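Local atomic coordinates of Cys-Gly metallodipeptidase DUG1 (Saccharomyces cerevisiae, PDB entry 4G1P), a protein that hydrolyses the dipeptide Cys-Gly as a metal-dependent dipeptidase and serves as the catalytic component of the complex that degrades glutathione. Residues Tyr202-Thr206 with Arg444-Ala449; Gly214-Cys218 with Glu419-Ile423; Gln398-Ala402 with Thr435-Leu439. One frame throughout, in Å; residues are numbered along the deposited sequence.

In the fold
Along the chain the segments run 202-206, 214-218, 398-402, 419-423, 435-439 and 444-449, so interaction 1 encloses the other two, while interactions 2 and 3 interleave. Interaction 1 joins the loops that leave strands 195-198 and 437-439, neighbours in the six-stranded sheet; interaction 3 lays helix 397-410 against 437-439, an outermost strand of that sheet. Interaction 2 belongs to the other sheet, where strand 210-226 meets the end of strand 415-419. Centres lie about 14 to 21 Å apart. Leu-215 and Ile-423 pack on Leu-439, linking 2 to 3. Interactions 1 and 2 border the zinc and substrate site and also touch the second subunit, so the loops at the active site are tied to both sheets.

Interaction 1 of 3, residues Tyr202-Thr206 with Arg444-Ala449; sequences YWLGT and RGDDGA
Tyr-202 lies alongside the turn formed by residues 444-447, its CB 3.3 Å from Arg-444 O and its phenol reaching forward until CZ stands 3.8 Å from Ala-449 CB. The short alanine side chain suits this place, since the phenol comes close to the backbone there. Arg-444 turns away from the tyrosine, alongside Thr-206. Its chain is extended from CG to NE (chi2 -170°), which carries CD to 3.5 Å from Thr-206 O and sets that carbonyl oxygen over one face of the guanidinium; the charged end goes on to Asp-457 and Asn-460. Thr-206 and Asp-446 meet nearly at right angles, the threonine methyl CG2 lying 3.5 Å from Asp-446 OD2, while the carboxylate itself pairs with Lys-455. Between these side chains the backbones are joined by Gly-445 N to Gly-205 O (3.1 Å, 171° at the hydrogen), with the donor above the carbonyl plane. Glycine suits position 445, since a CB would probably crowd the carbonyls of Trp-203 and Leu-204. The side chain of Tyr-202 is about 4 Å from a zinc ion, and Ala-449 directly precedes the zinc ligand His-450: these are loops at the strand ends lining the dinuclear metal centre of an M20 peptidase.

Interaction 2 of 3, residues Gly214-Cys218 with Glu419-Ile423; sequences GLRGC and EGGSI. With CYS (cysteine), chain E.
Arg-216 meets the loop at Gly-420 and Gly-421 with both its backbone and its side chain, just after a parallel pairing that amounts to one bridge, Leu-215 with Glu-419. Its N donates to Glu-419 O (3.3 Å) and weakly to Gly-421 O, while Glu-419 N gives its hydrogen to Gly-214 O. Arg-216 CG lies anti to its own carbonyl carbon (chi1 -76°), and a bend at chi3 then brings NH1 round to Gly-420 O, which sits at the guanidinium edge, near its plane; this bond is weak at 3.4 Å. NH2 binds Tyr-316 O and Gly-238 O of the second subunit. A leucine in its place would probably leave those two carbonyls without their donor and weaken the link between subunits. Leu-215 spreads its methyls, CD2 3.6 Å from Glu-419 CB and CD1 3.8 Å from Ile-423 CB, so that its branches pack on the aliphatic parts of both residues. The carboxylate of Glu-419 instead braces its own loop, OE1 accepting from Gly-421 N at 2.7 Å. Ser-422 OG donates to Arg-216 O (2.6 Å) from above the carbonyl plane. Beyond it the bound cysteine lies with SG 3.7 Å from Cys-218 SG. Thus hydrogen bonds between strand and loop help to hold Ser-422 beside the pocket, while Cys-218, on the strand, puts its sulfur next to that of the bound cysteine, consistent with the enzyme's preference for Cys-Gly.

Interaction 3 of 3, residues Gln398-Ala402 with Thr435-Leu439; sequences QFTAA and TSVLL
Leu-438 lays its side chain against the helix, and Gln-398, Phe-399 and Ala-402 receive it. With CG anti to the backbone N, its two methyls part company: CD1 goes over one face of the Phe-399 ring and CD2 toward Ala-402. CD1 is 3.6 Å from the ring centroid and 22° off the normal, a CH-pi contact displaced toward the CE1 side of the ring. CD2 comes 3.6 Å from Ala-402 CB, where a residue as small as alanine lets the leucine approach the helix backbone. Branched leucine suits the spot because one side chain can serve both neighbours at once.

Gln-398, one turn before Ala-402, passes obliquely across the base of Leu-438, its OE1 3.5 Å from Leu-438 CB. Extended beyond CG, its chain reaches Ser-436, where NE2 donates to Ser-436 OG (3.1 Å, 169° at the hydrogen), the hydroxyl lying almost in the amide plane. NE2 also donates to Val-196 O, and OE1 bonds the hydroxyl of Tyr-471. Glutamine fits a buried site, since its amide offers a donor end and an acceptor end without a charge. A water 2.7 Å from Ser-436 OG also accepts a weak bond from Gln-398 N, linking the two segments a second time. Phe-399 adds the flat surface, its CE2 3.8 Å from Val-437 O.

The helix and strand segments run in roughly the same direction, 33° apart, with axes 8.9 Å from each other at closest approach. Strand 437-439 is outermost in its sheet and pairs in parallel with 195-198. A helix laid on such a strand mainly through apolar side chains, with one buried amide among them, is characteristic of layered alpha/beta folds, here the catalytic domain of the M20 family.

Interaction 1 of 3, residues Tyr202-Thr206 with Arg444-Ala449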
loop_
_atom_site.group_PDB
_atom_site.type_symbol
_atom_site.label_atom_id
_atom_site.label_comp_id
_atom_site.label_asym_id
_atom_site.label_seq_id
_atom_site.Cartn_x
_atom_site.Cartn_y
_atom_site.Cartn_z
ATOM N N TYR A 202 -3.619 16.089 -23.978
ATOM C CA TYR A 202 -2.788 17.274 -23.737
ATOM C C TYR A 202 -1.866 17.517 -24.900
ATOM O O TYR A 202 -1.632 16.615 -25.701
ATOM C CB TYR A 202 -1.947 17.066 -22.468
ATOM C CG TYR A 202 -2.681 16.203 -21.486
ATOM C CD1 TYR A 202 -2.560 14.814 -21.527
ATOM C CD2 TYR A 202 -3.565 16.763 -20.574
ATOM C CE1 TYR A 202 -3.281 14.012 -20.656
ATOM C CE2 TYR A 202 -4.280 15.972 -19.702
ATOM C CZ TYR A 202 -4.140 14.599 -19.741
ATOM O OH TYR A 202 -4.864 13.809 -18.871
ATOM N N TRP A 203 -1.329 18.733 -24.975
ATOM C CA TRP A 203 -0.254 19.039 -25.906
ATOM C C TRP A 203 0.887 18.132 -25.560
ATOM O O TRP A 203 1.012 17.686 -24.423
ATOM C CB TRP A 203 0.243 20.470 -25.727
ATOM C CG TRP A 203 -0.723 21.520 -26.093
ATOM C CD1 TRP A 203 -1.974 21.344 -26.602
ATOM C CD2 TRP A 203 -0.524 22.934 -25.988
ATOM N NE1 TRP A 203 -2.573 22.564 -26.814
ATOM C CE2 TRP A 203 -1.703 23.557 -26.444
ATOM C CE3 TRP A 203 0.532 23.733 -25.546
ATOM C CZ2 TRP A 203 -1.850 24.940 -26.482
ATOM C CZ3 TRP A 203 0.383 25.105 -25.581
ATOM C CH2 TRP A 203 -0.799 25.694 -26.048
ATOM N N LEU A 204 1.737 17.876 -26.536
ATOM C CA LEU A 204 2.938 17.091 -26.309
ATOM C C LEU A 204 3.844 17.738 -25.256
ATOM O O LEU A 204 4.382 17.073 -24.368
ATOM C CB LEU A 204 3.690 16.966 -27.630
ATOM C CG LEU A 204 5.057 16.312 -27.561
ATOM C CD1 LEU A 204 4.866 14.883 -27.129
ATOM C CD2 LEU A 204 5.711 16.405 -28.932
ATOM N N GLY A 205 4.015 19.044 -25.377
ATOM C CA GLY A 205 4.937 19.777 -24.539
ATOM C C GLY A 205 4.166 20.921 -23.944
ATOM O O GLY A 205 2.961 20.795 -23.715
ATOM N N THR A 206 4.835 22.044 -23.717
ATOM C CA THR A 206 4.181 23.156 -23.051
ATOM C C THR A 206 4.068 24.431 -23.884
ATOM O O THR A 206 3.505 25.415 -23.422
ATOM C CB THR A 206 4.905 23.508 -21.758
ATOM O OG1 THR A 206 6.196 24.040 -22.072
ATOM C CG2 THR A 206 5.051 22.273 -20.869
ATOM N N ARG A 444 -1.660 21.273 -21.316
ATOM C CA ARG A 444 -0.261 21.016 -21.630
ATOM C C ARG A 444 0.180 19.667 -21.092
ATOM O O ARG A 444 -0.505 19.066 -20.269
ATOM C CB ARG A 444 0.623 22.117 -21.059
ATOM C CG ARG A 444 0.095 23.514 -21.318
ATOM C CD ARG A 444 1.125 24.542 -20.941
ATOM N NE ARG A 444 0.621 25.903 -21.085
ATOM C CZ ARG A 444 1.257 26.978 -20.626
ATOM N NH1 ARG A 444 2.420 26.838 -19.991
ATOM N NH2 ARG A 444 0.731 28.187 -20.789
ATOM N N GLY A 445 1.332 19.193 -21.557
ATOM C CA GLY A 445 1.798 17.864 -21.203
ATOM C C GLY A 445 2.408 17.777 -19.819
ATOM O O GLY A 445 2.856 16.709 -19.406
ATOM N N ASP A 446 2.449 18.903 -19.112
ATOM C CA ASP A 446 2.977 18.930 -17.756
ATOM C C ASP A 446 1.893 19.311 -16.757
ATOM O O ASP A 446 2.178 19.849 -15.694
ATOM C CB ASP A 446 4.173 19.879 -17.653
ATOM C CG ASP A 446 3.783 21.358 -17.747
ATOM O OD1 ASP A 446 2.645 21.674 -18.142
ATOM O OD2 ASP A 446 4.642 22.213 -17.438
ATOM N N ASP A 447 0.649 19.037 -17.117
ATOM C CA ASP A 447 -0.485 19.418 -16.292
ATOM C C ASP A 447 -0.574 18.578 -15.007
ATOM O O ASP A 447 -1.250 18.943 -14.052
ATOM C CB ASP A 447 -1.780 19.351 -17.123
ATOM C CG ASP A 447 -1.964 20.578 -18.008
ATOM O OD1 ASP A 447 -1.021 21.379 -18.095
ATOM O OD2 ASP A 447 -3.043 20.756 -18.611
ATOM N N GLY A 448 0.130 17.455 -14.985
ATOM C CA GLY A 448 0.165 16.619 -13.807
ATOM C C GLY A 448 -1.053 15.726 -13.652
ATOM O O GLY A 448 -1.424 15.388 -12.533
ATOM N N ALA A 449 -1.687 15.336 -14.754
ATOM C CA ALA A 449 -2.794 14.394 -14.648
ATOM C C ALA A 449 -2.336 13.107 -13.951
ATOM O O ALA A 449 -1.233 12.617 -14.196
ATOM C CB ALA A 449 -3.381 14.090 -16.015
#

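Interaction 2 of 3, residues Gly214-Cys218 with Glu419-Ile423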
loop_
_atom_site.group_PDB
_atom_site.type_symbol
_atom_site.label_atom_id
_atom_site.label_comp_id
_atom_site.label_asym_id
_atom_site.label_seq_id
_atom_site.Cartn_x
_atom_site.Cartn_y
_atom_site.Cartn_z
ATOM N N GLY A 214 -3.841 9.736 -32.811
ATOM C CA GLY A 214 -3.593 8.374 -32.344
ATOM C C GLY A 214 -3.476 8.154 -30.841
ATOM O O GLY A 214 -2.850 8.936 -30.128
ATOM N N LEU A 215 -4.067 7.069 -30.355
ATOM C CA LEU A 215 -3.971 6.715 -28.941
ATOM C C LEU A 215 -3.464 5.300 -28.753
ATOM O O LEU A 215 -3.825 4.396 -29.504
ATOM C CB LEU A 215 -5.343 6.793 -28.283
ATOM C CG LEU A 215 -5.990 8.159 -28.140
ATOM C CD1 LEU A 215 -7.476 7.974 -28.091
ATOM C CD2 LEU A 215 -5.494 8.813 -26.876
ATOM N N ARG A 216 -2.645 5.092 -27.729
ATOM C CA ARG A 216 -2.305 3.738 -27.336
ATOM C C ARG A 216 -3.461 3.170 -26.547
ATOM O O ARG A 216 -4.168 3.904 -25.869
ATOM C CB ARG A 216 -1.113 3.738 -26.414
ATOM C CG ARG A 216 0.213 3.970 -27.029
ATOM C CD ARG A 216 1.050 4.496 -25.917
ATOM N NE ARG A 216 2.365 3.908 -25.818
ATOM C CZ ARG A 216 3.221 4.206 -24.850
ATOM N NH1 ARG A 216 2.873 5.063 -23.906
ATOM N NH2 ARG A 216 4.424 3.651 -24.831
ATOM N N GLY A 217 -3.637 1.859 -26.613
ATOM C CA GLY A 217 -4.592 1.202 -25.751
ATOM C C GLY A 217 -3.954 0.889 -24.404
ATOM O O GLY A 217 -2.808 1.257 -24.125
ATOM N N CYS A 218 -4.704 0.203 -23.558
ATOM C CA CYS A 218 -4.214 -0.120 -22.232
ATOM C C CYS A 218 -4.825 -1.423 -21.703
ATOM O O CYS A 218 -6.046 -1.586 -21.656
ATOM C CB CYS A 218 -4.461 1.045 -21.259
ATOM S SG CYS A 218 -3.676 0.818 -19.631
ATOM N N GLU A 419 -0.715 9.959 -29.045
ATOM C CA GLU A 419 -0.787 10.024 -27.590
ATOM C C GLU A 419 -0.257 8.753 -26.951
ATOM O O GLU A 419 -0.576 7.639 -27.393
ATOM C CB GLU A 419 -2.232 10.213 -27.135
ATOM C CG GLU A 419 -2.525 11.550 -26.509
ATOM C CD GLU A 419 -1.733 11.806 -25.247
ATOM O OE1 GLU A 419 -1.627 10.884 -24.408
ATOM O OE2 GLU A 419 -1.221 12.941 -25.099
ATOM N N GLY A 420 0.537 8.930 -25.900
ATOM C CA GLY A 420 0.951 7.820 -25.061
ATOM C C GLY A 420 -0.204 7.339 -24.203
ATOM O O GLY A 420 -0.309 6.157 -23.876
ATOM N N GLY A 421 -1.086 8.265 -23.845
ATOM C CA GLY A 421 -2.238 7.945 -23.026
ATOM C C GLY A 421 -3.315 7.232 -23.815
ATOM O O GLY A 421 -3.116 6.914 -24.990
ATOM N N SER A 422 -4.459 7.005 -23.172
ATOM C CA SER A 422 -5.535 6.221 -23.748
ATOM C C SER A 422 -6.897 6.835 -23.506
ATOM O O SER A 422 -7.158 7.410 -22.456
ATOM C CB SER A 422 -5.529 4.834 -23.143
ATOM O OG SER A 422 -4.249 4.278 -23.279
ATOM N N ILE A 423 -7.774 6.710 -24.489
ATOM C CA ILE A 423 -9.169 7.046 -24.288
ATOM C C ILE A 423 -9.970 5.904 -24.858
ATOM O O ILE A 423 -10.409 5.956 -25.979
ATOM C CB ILE A 423 -9.554 8.339 -24.979
ATOM C CG1 ILE A 423 -8.600 9.466 -24.573
ATOM C CG2 ILE A 423 -10.982 8.689 -24.642
ATOM C CD1 ILE A 423 -8.716 10.727 -25.421
HETATM N N CYS E . -6.505 6.767 -17.489
HETATM C CA CYS E . -5.986 5.428 -17.686
HETATM C C CYS E . -4.767 5.499 -18.609
HETATM O O CYS E . -4.839 6.036 -19.714
HETATM C CB CYS E . -7.071 4.499 -18.235
HETATM S SG CYS E . -6.555 2.824 -18.457
#

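Interaction 3 of 3, residues Gln398-Ala402 with Thr435-Leu439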
loop_
_atom_site.group_PDB
_atom_site.type_symbol
_atom_site.label_atom_id
_atom_site.label_comp_id
_atom_site.label_asym_id
_atom_site.label_seq_id
_atom_site.Cartn_x
_atom_site.Cartn_y
_atom_site.Cartn_z
ATOM N N GLN A 398 -12.500 17.187 -40.147
ATOM C CA GLN A 398 -12.403 17.626 -38.751
ATOM C C GLN A 398 -11.051 18.213 -38.391
ATOM O O GLN A 398 -10.982 19.285 -37.799
ATOM C CB GLN A 398 -12.763 16.498 -37.780
ATOM C CG GLN A 398 -14.260 16.289 -37.601
ATOM C CD GLN A 398 -14.589 15.680 -36.255
ATOM O OE1 GLN A 398 -14.576 16.367 -35.234
ATOM N NE2 GLN A 398 -14.866 14.384 -36.241
ATOM N N PHE A 399 -9.982 17.514 -38.756
ATOM C CA PHE A 399 -8.629 17.993 -38.484
ATOM C C PHE A 399 -8.329 19.291 -39.240
ATOM O O PHE A 399 -7.660 20.178 -38.730
ATOM C CB PHE A 399 -7.587 16.909 -38.808
ATOM C CG PHE A 399 -7.458 15.845 -37.747
ATOM C CD1 PHE A 399 -6.673 16.054 -36.627
ATOM C CD2 PHE A 399 -8.110 14.636 -37.876
ATOM C CE1 PHE A 399 -6.550 15.079 -35.636
ATOM C CE2 PHE A 399 -7.984 13.647 -36.904
ATOM C CZ PHE A 399 -7.203 13.876 -35.776
ATOM N N THR A 400 -8.841 19.402 -40.456
ATOM C CA THR A 400 -8.672 20.626 -41.217
ATOM C C THR A 400 -9.354 21.777 -40.507
ATOM O O THR A 400 -8.750 22.818 -40.260
ATOM C CB THR A 400 -9.260 20.480 -42.611
ATOM O OG1 THR A 400 -8.688 19.326 -43.239
ATOM C CG2 THR A 400 -8.964 21.708 -43.427
ATOM N N ALA A 401 -10.618 21.569 -40.165
ATOM C CA ALA A 401 -11.370 22.538 -39.375
ATOM C C ALA A 401 -10.623 22.894 -38.085
ATOM O O ALA A 401 -10.453 24.076 -37.765
ATOM C CB ALA A 401 -12.763 22.006 -39.060
ATOM N N ALA A 402 -10.169 21.867 -37.364
ATOM C CA ALA A 402 -9.475 22.068 -36.094
ATOM C C ALA A 402 -8.141 22.752 -36.313
ATOM O O ALA A 402 -7.732 23.586 -35.508
ATOM C CB ALA A 402 -9.285 20.746 -35.345
ATOM N N THR A 435 -18.148 7.398 -38.143
ATOM C CA THR A 435 -17.766 8.772 -38.427
ATOM C C THR A 435 -16.294 8.911 -38.089
ATOM O O THR A 435 -15.687 7.980 -37.566
ATOM C CB THR A 435 -18.529 9.767 -37.553
ATOM O OG1 THR A 435 -18.523 9.302 -36.196
ATOM C CG2 THR A 435 -19.959 9.908 -38.030
ATOM N N SER A 436 -15.725 10.074 -38.379
ATOM C CA SER A 436 -14.369 10.362 -37.966
ATOM C C SER A 436 -14.359 10.848 -36.522
ATOM O O SER A 436 -15.360 11.354 -36.018
ATOM C CB SER A 436 -13.765 11.430 -38.856
ATOM O OG SER A 436 -14.530 12.615 -38.776
ATOM N N VAL A 437 -13.223 10.692 -35.859
ATOM C CA VAL A 437 -13.057 11.216 -34.520
ATOM C C VAL A 437 -11.869 12.145 -34.514
ATOM O O VAL A 437 -10.837 11.837 -35.107
ATOM C CB VAL A 437 -12.819 10.099 -33.490
ATOM C CG1 VAL A 437 -12.434 10.690 -32.145
ATOM C CG2 VAL A 437 -14.069 9.213 -33.356
ATOM N N LEU A 438 -12.031 13.295 -33.863
ATOM C CA LEU A 438 -10.942 14.237 -33.647
ATOM C C LEU A 438 -10.609 14.372 -32.153
ATOM O O LEU A 438 -11.512 14.505 -31.324
ATOM C CB LEU A 438 -11.344 15.593 -34.198
ATOM C CG LEU A 438 -10.535 16.768 -33.667
ATOM C CD1 LEU A 438 -9.163 16.787 -34.302
ATOM C CD2 LEU A 438 -11.273 18.070 -33.930
ATOM N N LEU A 439 -9.324 14.346 -31.807
ATOM C CA LEU A 439 -8.911 14.654 -30.439
ATOM C C LEU A 439 -8.329 16.056 -30.328
ATOM O O LEU A 439 -7.320 16.363 -30.951
ATOM C CB LEU A 439 -7.889 13.645 -29.941
ATOM C CG LEU A 439 -8.309 12.192 -30.001
ATOM C CD1 LEU A 439 -7.261 11.381 -29.310
ATOM C CD2 LEU A 439 -9.657 12.005 -29.357
HETATM O O HOH W 1 -14.496 14.584 -40.692
#